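Local coordinates for ChiX (Serratia marcescens, PDB 5OPZ), which hydrolyses peptidoglycan as a zinc-dependent L-Ala D-Glu endopeptidase and is required for chitinase secretion, at residues Leu68-Val80 with Gly125-Ala137. Sequence-based numbering, arbitrary orientation.
Sequences LRSRHLTGHAVDV and GPHFQLTFRDYPA. With ZN (zinc ion), chain C.
His72, Asp79 and His127 meet at one zinc ion, the His-Asp-His site of LAS-type peptidases. Asp79 and His127 stand on the antiparallel strands 77-82 and 127-130, the inner pair of a four-stranded sheet, and His72 comes from the loop before the first of them. The metal takes His72 NE2 at 2.1 Å and His127 ND1 at 2.0 Å, while Asp79 binds through OD1. CG of His127 is anti to the backbone N (chi1 -177°), which swings ND1 to the metal; the other ring nitrogen, NE2, donates to Gln129 OE1 at 2.7 Å, fixing the ring's rotation. His72 ND1 is held in the same second-shell manner by a hydrogen bond to Gly49 O.

Backbone hydrogen bonds zip the strands together: Val78 and Phe128 exchange a reciprocal pair, flanked by Val80 N to Pro126 O and Leu130 N to His76 O. On the face away from the zinc, Val80 CG2 touches the edge of the Phe128 ring at CE1 (3.8 Å).

Beyond the strands, Phe132 is sandwiched between two cations. The Arg69 guanidinium lies flat on one face (planes 3° apart) and that of Arg71 covers the other, its CZ 3.9 Å from the ring centroid. The opposite face of the Arg71 guanidinium rests on the His76 ring. Within its own plane Arg71 NH1 also reaches Leu130 O, and NH1 and NH2 together grip Tyr135 O end-on, at 2.9 and 2.8 Å.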
ATOM      1  N   LEU A  68      -5.383   9.917 -16.139  1.00  9.59           N
ATOM      2  CA  LEU A  68      -4.372   8.964 -16.480  1.00 10.24           C
ATOM      3  C   LEU A  68      -3.126   9.161 -15.615  1.00 11.71           C
ATOM      4  O   LEU A  68      -2.305   8.284 -15.563  1.00 13.58           O
ATOM      5  CB  LEU A  68      -4.041   9.052 -17.965  1.00 10.99           C
ATOM      6  CG  LEU A  68      -3.293   7.922 -18.644  1.00 10.87           C
ATOM      7  CD1 LEU A  68      -4.072   6.637 -18.619  1.00 10.72           C
ATOM      8  CD2 LEU A  68      -3.022   8.299 -20.082  1.00 11.24           C
ATOM      9  N   ARG A  69      -2.997  10.323 -14.963  1.00 12.49           N
ATOM     10  CA  ARG A  69      -1.920  10.595 -14.029  1.00 13.41           C
ATOM     11  C   ARG A  69      -2.221   9.830 -12.746  1.00 13.72           C
ATOM     12  O   ARG A  69      -3.247  10.031 -12.089  1.00 19.39           O
ATOM     13  CB  ARG A  69      -1.819  12.096 -13.770  1.00 16.97           C
ATOM     14  CG  ARG A  69      -0.648  12.534 -12.882  1.00 20.69           C
ATOM     15  CD  ARG A  69      -0.593  14.082 -12.878  1.00 25.81           C
ATOM     16  NE  ARG A  69      -0.538  14.770 -11.580  1.00 31.44           N
ATOM     17  CZ  ARG A  69       0.475  15.498 -11.105  1.00 28.76           C
ATOM     18  NH1 ARG A  69       1.640  15.612 -11.750  1.00 20.74           N
ATOM     19  NH2 ARG A  69       0.341  16.110  -9.925  1.00 25.44           N
ATOM     20  N   SER A  70      -1.376   8.881 -12.433  1.00 10.97           N
ATOM     21  CA  SER A  70      -1.501   8.110 -11.186  1.00  9.92           C
ATOM     22  C   SER A  70      -0.132   7.918 -10.594  1.00  8.44           C
ATOM     23  O   SER A  70       0.824   7.583 -11.315  1.00  9.08           O
ATOM     24  CB  SER A  70      -2.101   6.733 -11.439  1.00 11.60           C
ATOM     25  OG  SER A  70      -1.918   5.853 -10.343  1.00 11.44           O
ATOM     26  N   ARG A  71      -0.051   8.026  -9.285  1.00  7.18           N
ATOM     27  CA  ARG A  71       1.196   7.727  -8.591  1.00  6.66           C
ATOM     28  C   ARG A  71       1.594   6.268  -8.780  1.00  5.97           C
ATOM     29  O   ARG A  71       2.746   5.919  -8.654  1.00  7.24           O
ATOM     30  CB  ARG A  71       1.071   8.080  -7.130  1.00  7.04           C
ATOM     31  CG  ARG A  71       0.825   9.553  -6.824  1.00  7.13           C
ATOM     32  CD  ARG A  71       2.038  10.228  -6.201  1.00  6.46           C
ATOM     33  NE  ARG A  71       3.078  10.453  -7.182  1.00  7.09           N
ATOM     34  CZ  ARG A  71       4.216  11.047  -6.902  1.00  7.63           C
ATOM     35  NH1 ARG A  71       4.510  11.382  -5.653  1.00  7.28           N
ATOM     36  NH2 ARG A  71       5.058  11.341  -7.875  1.00  9.36           N
ATOM     37  N   HIS A  72       0.645   5.375  -9.100  1.00  6.13           N
ATOM     38  CA  HIS A  72       1.043   4.006  -9.337  1.00  6.35           C
ATOM     39  C   HIS A  72       1.858   3.782 -10.588  1.00  7.55           C
ATOM     40  O   HIS A  72       2.584   2.805 -10.664  1.00  8.50           O
ATOM     41  CB  HIS A  72      -0.170   3.084  -9.432  1.00  6.13           C
ATOM     42  CG  HIS A  72      -0.847   2.773  -8.134  1.00  5.86           C
ATOM     43  ND1 HIS A  72      -0.462   1.726  -7.324  1.00  6.80           N
ATOM     44  CD2 HIS A  72      -1.918   3.335  -7.514  1.00  4.97           C
ATOM     45  CE1 HIS A  72      -1.233   1.661  -6.260  1.00  6.32           C
ATOM     46  NE2 HIS A  72      -2.134   2.617  -6.354  1.00  5.86           N
ATOM     47  N   LEU A  73       1.689   4.662 -11.583  1.00  7.94           N
ATOM     48  CA  LEU A  73       2.392   4.489 -12.824  1.00  8.94           C
ATOM     49  C   LEU A  73       3.884   4.681 -12.738  1.00  9.16           C
ATOM     50  O   LEU A  73       4.619   4.087 -13.509  1.00 10.73           O
ATOM     51  CB  LEU A  73       1.860   5.481 -13.873  1.00 10.31           C
ATOM     52  CG  LEU A  73       0.447   5.218 -14.391  1.00 14.05           C
ATOM     53  CD1 LEU A  73       0.008   6.312 -15.328  1.00 17.14           C
ATOM     54  CD2 LEU A  73       0.387   3.908 -15.106  1.00 13.93           C
ATOM     55  N   THR A  74       4.305   5.530 -11.807  1.00  8.36           N
ATOM     56  CA  THR A  74       5.682   5.975 -11.713  1.00  9.16           C
ATOM     57  C   THR A  74       6.426   5.289 -10.552  1.00  9.52           C
ATOM     58  O   THR A  74       7.583   5.550 -10.344  1.00 12.79           O
ATOM     59  CB  THR A  74       5.689   7.495 -11.522  1.00 10.99           C
ATOM     60  OG1 THR A  74       4.815   7.815 -10.428  1.00 11.17           O
ATOM     61  CG2 THR A  74       5.252   8.236 -12.771  1.00 12.02           C
ATOM     62  N   GLY A  75       5.771   4.393  -9.819  1.00  8.25           N
ATOM     63  CA  GLY A  75       6.376   3.734  -8.691  1.00  8.21           C
ATOM     64  C   GLY A  75       6.134   4.373  -7.346  1.00  6.42           C
ATOM     65  O   GLY A  75       6.751   3.984  -6.370  1.00  7.08           O
ATOM     66  N   HIS A  76       5.240   5.366  -7.263  1.00  5.60           N
ATOM     67  CA  HIS A  76       5.080   6.153  -6.042  1.00  6.15           C
ATOM     68  C   HIS A  76       3.892   5.708  -5.159  1.00  4.84           C
ATOM     69  O   HIS A  76       3.575   6.434  -4.185  1.00  5.37           O
ATOM     70  CB  HIS A  76       4.999   7.643  -6.346  1.00  6.61           C
ATOM     71  CG  HIS A  76       6.234   8.205  -6.968  1.00  7.75           C
ATOM     72  ND1 HIS A  76       6.471   8.152  -8.322  1.00  8.92           N
ATOM     73  CD2 HIS A  76       7.282   8.872  -6.428  1.00  8.72           C
ATOM     74  CE1 HIS A  76       7.611   8.762  -8.583  1.00  9.94           C
ATOM     75  NE2 HIS A  76       8.131   9.190  -7.454  1.00 10.08           N
ATOM     76  N   ALA A  77       3.252   4.575  -5.459  1.00  5.17           N
ATOM     77  CA  ALA A  77       2.111   4.153  -4.660  1.00  5.66           C
ATOM     78  C   ALA A  77       2.009   2.655  -4.590  1.00  5.34           C
ATOM     79  O   ALA A  77       2.480   1.935  -5.457  1.00  5.94           O
ATOM     80  CB  ALA A  77       0.843   4.733  -5.258  1.00  6.02           C
ATOM     81  N   VAL A  78       1.386   2.185  -3.521  1.00  5.84           N
ATOM     82  CA  VAL A  78       1.005   0.787  -3.350  1.00  5.31           C
ATOM     83  C   VAL A  78      -0.431   0.734  -2.850  1.00  4.89           C
ATOM     84  O   VAL A  78      -0.873   1.621  -2.108  1.00  6.11           O
ATOM     85  CB  VAL A  78       1.928   0.026  -2.366  1.00  6.25           C
ATOM     86  CG1 VAL A  78       3.348  -0.015  -2.920  1.00  6.78           C
ATOM     87  CG2 VAL A  78       1.910   0.647  -0.999  1.00  6.96           C
ATOM     88  N   ASP A  79      -1.119  -0.345  -3.241  1.00  4.75           N
ATOM     89  CA  ASP A  79      -2.349  -0.786  -2.580  1.00  5.59           C
ATOM     90  C   ASP A  79      -2.043  -2.053  -1.799  1.00  5.48           C
ATOM     91  O   ASP A  79      -1.465  -2.965  -2.349  1.00  7.73           O
ATOM     92  CB  ASP A  79      -3.420  -1.037  -3.619  1.00  6.50           C
ATOM     93  CG  ASP A  79      -3.938   0.209  -4.283  1.00  6.72           C
ATOM     94  OD1 ASP A  79      -3.605   1.322  -3.904  1.00  7.00           O
ATOM     95  OD2 ASP A  79      -4.715   0.086  -5.228  1.00 10.41           O
ATOM     96  N   VAL A  80      -2.391  -2.030  -0.531  1.00  5.77           N
ATOM     97  CA  VAL A  80      -2.201  -3.176   0.321  1.00  6.38           C
ATOM     98  C   VAL A  80      -3.512  -3.948   0.445  1.00  6.64           C
ATOM     99  O   VAL A  80      -4.590  -3.432   0.215  1.00  6.92           O
ATOM    100  CB  VAL A  80      -1.692  -2.821   1.736  1.00  6.41           C
ATOM    101  CG1 VAL A  80      -0.399  -2.017   1.652  1.00  7.17           C
ATOM    102  CG2 VAL A  80      -2.717  -2.045   2.531  1.00  6.25           C
ATOM    103  N   GLY A 125      -9.129   2.271   2.259  1.00  9.50           N
ATOM    104  CA  GLY A 125      -8.050   1.794   3.067  1.00  9.14           C
ATOM    105  C   GLY A 125      -6.789   1.322   2.379  1.00  7.18           C
ATOM    106  O   GLY A 125      -5.765   1.432   2.995  1.00  7.18           O
ATOM    107  N   PRO A 126      -6.843   0.714   1.183  1.00  6.06           N
ATOM    108  CA  PRO A 126      -5.613   0.107   0.639  1.00  5.96           C
ATOM    109  C   PRO A 126      -4.488   1.037   0.180  1.00  5.54           C
ATOM    110  O   PRO A 126      -3.355   0.560   0.168  1.00  5.98           O
ATOM    111  CB  PRO A 126      -6.118  -0.665  -0.567  1.00  6.06           C
ATOM    112  CG  PRO A 126      -7.506  -1.055  -0.159  1.00  7.26           C
ATOM    113  CD  PRO A 126      -8.057   0.141   0.555  1.00  7.40           C
ATOM    114  N   HIS A 127      -4.766   2.289  -0.177  1.00  4.81           N
ATOM    115  CA  HIS A 127      -3.833   3.099  -0.926  1.00  4.45           C
ATOM    116  C   HIS A 127      -2.897   3.871  -0.062  1.00  4.58           C
ATOM    117  O   HIS A 127      -3.315   4.583   0.838  1.00  5.25           O
ATOM    118  CB  HIS A 127      -4.654   4.044  -1.806  1.00  4.42           C
ATOM    119  CG  HIS A 127      -3.835   4.911  -2.721  1.00  5.07           C
ATOM    120  ND1 HIS A 127      -3.397   4.502  -3.955  1.00  5.55           N
ATOM    121  CD2 HIS A 127      -3.224   6.086  -2.488  1.00  5.91           C
ATOM    122  CE1 HIS A 127      -2.651   5.431  -4.505  1.00  5.65           C
ATOM    123  NE2 HIS A 127      -2.505   6.387  -3.613  1.00  5.66           N
ATOM    124  N   PHE A 128      -1.603   3.750  -0.371  1.00  4.07           N
ATOM    125  CA  PHE A 128      -0.562   4.579   0.252  1.00  4.50           C
ATOM    126  C   PHE A 128       0.321   5.186  -0.866  1.00  5.04           C
ATOM    127  O   PHE A 128       0.607   4.475  -1.851  1.00  6.24           O
ATOM    128  CB  PHE A 128       0.324   3.797   1.197  1.00  4.13           C
ATOM    129  CG  PHE A 128      -0.384   3.250   2.381  1.00  4.60           C
ATOM    130  CD1 PHE A 128      -1.100   2.072   2.326  1.00  4.81           C
ATOM    131  CD2 PHE A 128      -0.475   4.002   3.513  1.00  4.48           C
ATOM    132  CE1 PHE A 128      -1.732   1.560   3.445  1.00  5.15           C
ATOM    133  CE2 PHE A 128      -1.062   3.505   4.653  1.00  5.45           C
ATOM    134  CZ  PHE A 128      -1.730   2.299   4.608  1.00  4.97           C
ATOM    135  N   GLN A 129       0.797   6.419  -0.689  1.00  5.45           N
ATOM    136  CA  GLN A 129       1.666   7.014  -1.722  1.00  5.63           C
ATOM    137  C   GLN A 129       2.660   7.966  -1.111  1.00  5.45           C
ATOM    138  O   GLN A 129       2.407   8.602  -0.099  1.00  6.36           O
ATOM    139  CB  GLN A 129       0.871   7.715  -2.839  1.00  6.82           C
ATOM    140  CG  GLN A 129       0.068   8.906  -2.351  1.00  7.97           C
ATOM    141  CD  GLN A 129      -0.726   9.523  -3.429  1.00  8.83           C
ATOM    142  OE1 GLN A 129      -1.436   8.852  -4.170  1.00 10.22           O
ATOM    143  NE2 GLN A 129      -0.572  10.835  -3.590  1.00 11.56           N
ATOM    144  N   LEU A 130       3.765   8.116  -1.842  1.00  5.29           N
ATOM    145  CA  LEU A 130       4.658   9.240  -1.603  1.00  5.29           C
ATOM    146  C   LEU A 130       4.012  10.526  -2.135  1.00  5.55           C
ATOM    147  O   LEU A 130       3.239  10.492  -3.095  1.00  7.10           O
ATOM    148  CB  LEU A 130       5.984   9.039  -2.327  1.00  5.40           C
ATOM    149  CG  LEU A 130       6.788   7.797  -1.876  1.00  6.07           C
ATOM    150  CD1 LEU A 130       8.001   7.581  -2.753  1.00  6.93           C
ATOM    151  CD2 LEU A 130       7.202   7.903  -0.408  1.00  7.04           C
ATOM    152  N   THR A 131       4.285  11.660  -1.498  1.00  6.41           N
ATOM    153  CA  THR A 131       3.622  12.904  -1.904  1.00  7.17           C
ATOM    154  C   THR A 131       4.229  13.463  -3.178  1.00  7.24           C
ATOM    155  O   THR A 131       5.429  13.296  -3.433  1.00  7.78           O
ATOM    156  CB  THR A 131       3.620  14.029  -0.851  1.00  9.59           C
ATOM    157  OG1 THR A 131       4.910  14.557  -0.665  1.00 11.37           O
ATOM    158  CG2 THR A 131       3.136  13.588   0.442  1.00  9.42           C
ATOM    159  N   PHE A 132       3.387  14.161  -3.937  1.00  8.13           N
ATOM    160  CA  PHE A 132       3.875  14.940  -5.079  1.00  9.33           C
ATOM    161  C   PHE A 132       4.852  16.034  -4.673  1.00 10.35           C
ATOM    162  O   PHE A 132       5.813  16.289  -5.417  1.00 11.76           O
ATOM    163  CB  PHE A 132       2.715  15.534  -5.863  1.00 10.24           C
ATOM    164  CG  PHE A 132       2.051  14.562  -6.802  1.00 10.44           C
ATOM    165  CD1 PHE A 132       2.679  14.115  -7.960  1.00 11.26           C
ATOM    166  CD2 PHE A 132       0.770  14.101  -6.549  1.00 12.57           C
ATOM    167  CE1 PHE A 132       2.044  13.245  -8.859  1.00 12.57           C
ATOM    168  CE2 PHE A 132       0.118  13.238  -7.442  1.00 13.96           C
ATOM    169  CZ  PHE A 132       0.786  12.779  -8.575  1.00 14.01           C
ATOM    170  N   ARG A 133       4.618  16.676  -3.523  0.70 10.21           N
ATOM    171  CA  ARG A 133       5.525  17.741  -3.063  0.70 11.42           C
ATOM    172  C   ARG A 133       6.939  17.215  -2.779  0.70 10.17           C
ATOM    173  O   ARG A 133       7.943  17.802  -3.213  0.70 10.63           O
ATOM    174  CB  ARG A 133       4.990  18.483  -1.839  0.70 13.37           C
ATOM    175  CG  ARG A 133       3.691  19.254  -2.109  0.70 13.83           C
ATOM    176  CD  ARG A 133       2.973  19.597  -0.805  0.70 17.70           C
ATOM    177  NE  ARG A 133       1.723  20.369  -0.957  0.70 20.48           N
ATOM    178  CZ  ARG A 133       1.605  21.634  -1.369  0.70 20.43           C
ATOM    179  NH1 ARG A 133       0.390  22.168  -1.433  0.70 24.64           N
ATOM    180  NH2 ARG A 133       2.642  22.374  -1.739  0.70 18.03           N
ATOM    181  N   ASP A 134       7.031  16.056  -2.137  1.00  8.95           N
ATOM    182  CA  ASP A 134       8.344  15.529  -1.782  1.00  7.93           C
ATOM    183  C   ASP A 134       9.007  14.791  -2.898  1.00  7.10           C
ATOM    184  O   ASP A 134      10.248  14.741  -2.956  1.00  7.76           O
ATOM    185  CB  ASP A 134       8.275  14.565  -0.599  1.00 10.01           C
ATOM    186  CG  ASP A 134       7.827  15.204   0.669  1.00 11.76           C
ATOM    187  OD1 ASP A 134       8.174  16.389   0.923  1.00 14.39           O
ATOM    188  OD2 ASP A 134       7.130  14.493   1.454  1.00 13.25           O
ATOM    189  N   TYR A 135       8.193  14.128  -3.716  1.00  7.58           N
ATOM    190  CA  TYR A 135       8.616  13.217  -4.750  1.00  8.84           C
ATOM    191  C   TYR A 135       7.878  13.575  -6.033  1.00  9.89           C
ATOM    192  O   TYR A 135       6.919  12.877  -6.371  1.00 11.76           O
ATOM    193  CB  TYR A 135       8.337  11.761  -4.337  1.00  8.68           C
ATOM    194  CG  TYR A 135       9.215  11.274  -3.229  1.00  8.47           C
ATOM    195  CD1 TYR A 135       8.865  11.472  -1.887  1.00  9.33           C
ATOM    196  CD2 TYR A 135      10.414  10.624  -3.506  1.00  8.65           C
ATOM    197  CE1 TYR A 135       9.686  11.037  -0.870  1.00  8.51           C
ATOM    198  CE2 TYR A 135      11.246  10.207  -2.482  1.00  9.28           C
ATOM    199  CZ  TYR A 135      10.875  10.386  -1.164  1.00  9.23           C
ATOM    200  OH  TYR A 135      11.689  10.034  -0.097  1.00 10.86           O
ATOM    201  N   PRO A 136       8.305  14.665  -6.687  1.00 11.04           N
ATOM    202  CA  PRO A 136       7.622  15.076  -7.874  1.00 12.88           C
ATOM    203  C   PRO A 136       7.804  14.047  -9.008  1.00 16.38           C
ATOM    204  O   PRO A 136       8.798  13.296  -9.052  1.00 20.62           O
ATOM    205  CB  PRO A 136       8.321  16.404  -8.237  1.00 12.65           C
ATOM    206  CG  PRO A 136       8.965  16.872  -6.987  1.00 12.98           C
ATOM    207  CD  PRO A 136       9.410  15.597  -6.350  1.00 10.68           C
ATOM    208  N   ALA A 137       6.859  14.031  -9.913  1.00 19.32           N
ATOM    209  CA  ALA A 137       7.017  13.238 -11.138  1.00 21.94           C
ATOM    210  C   ALA A 137       6.039  13.684 -12.203  1.00 28.69           C
ATOM    211  O   ALA A 137       6.042  14.861 -12.466  1.00 32.30           O
ATOM    212  CB  ALA A 137       6.818  11.763 -10.859  1.00 19.94           C
ATOM    213  OXT ALA A 137       5.264  12.912 -12.804  1.00 37.66           O
TER
HETATM  214 ZN    ZN C 201      -3.840   2.878  -5.126  1.00  7.54          ZN
HETATM  215  O   HOH W   1       3.064  13.893 -13.609  1.00 37.67           O
HETATM  216  O   HOH W   2      10.088  11.276  -7.321  1.00 19.85           O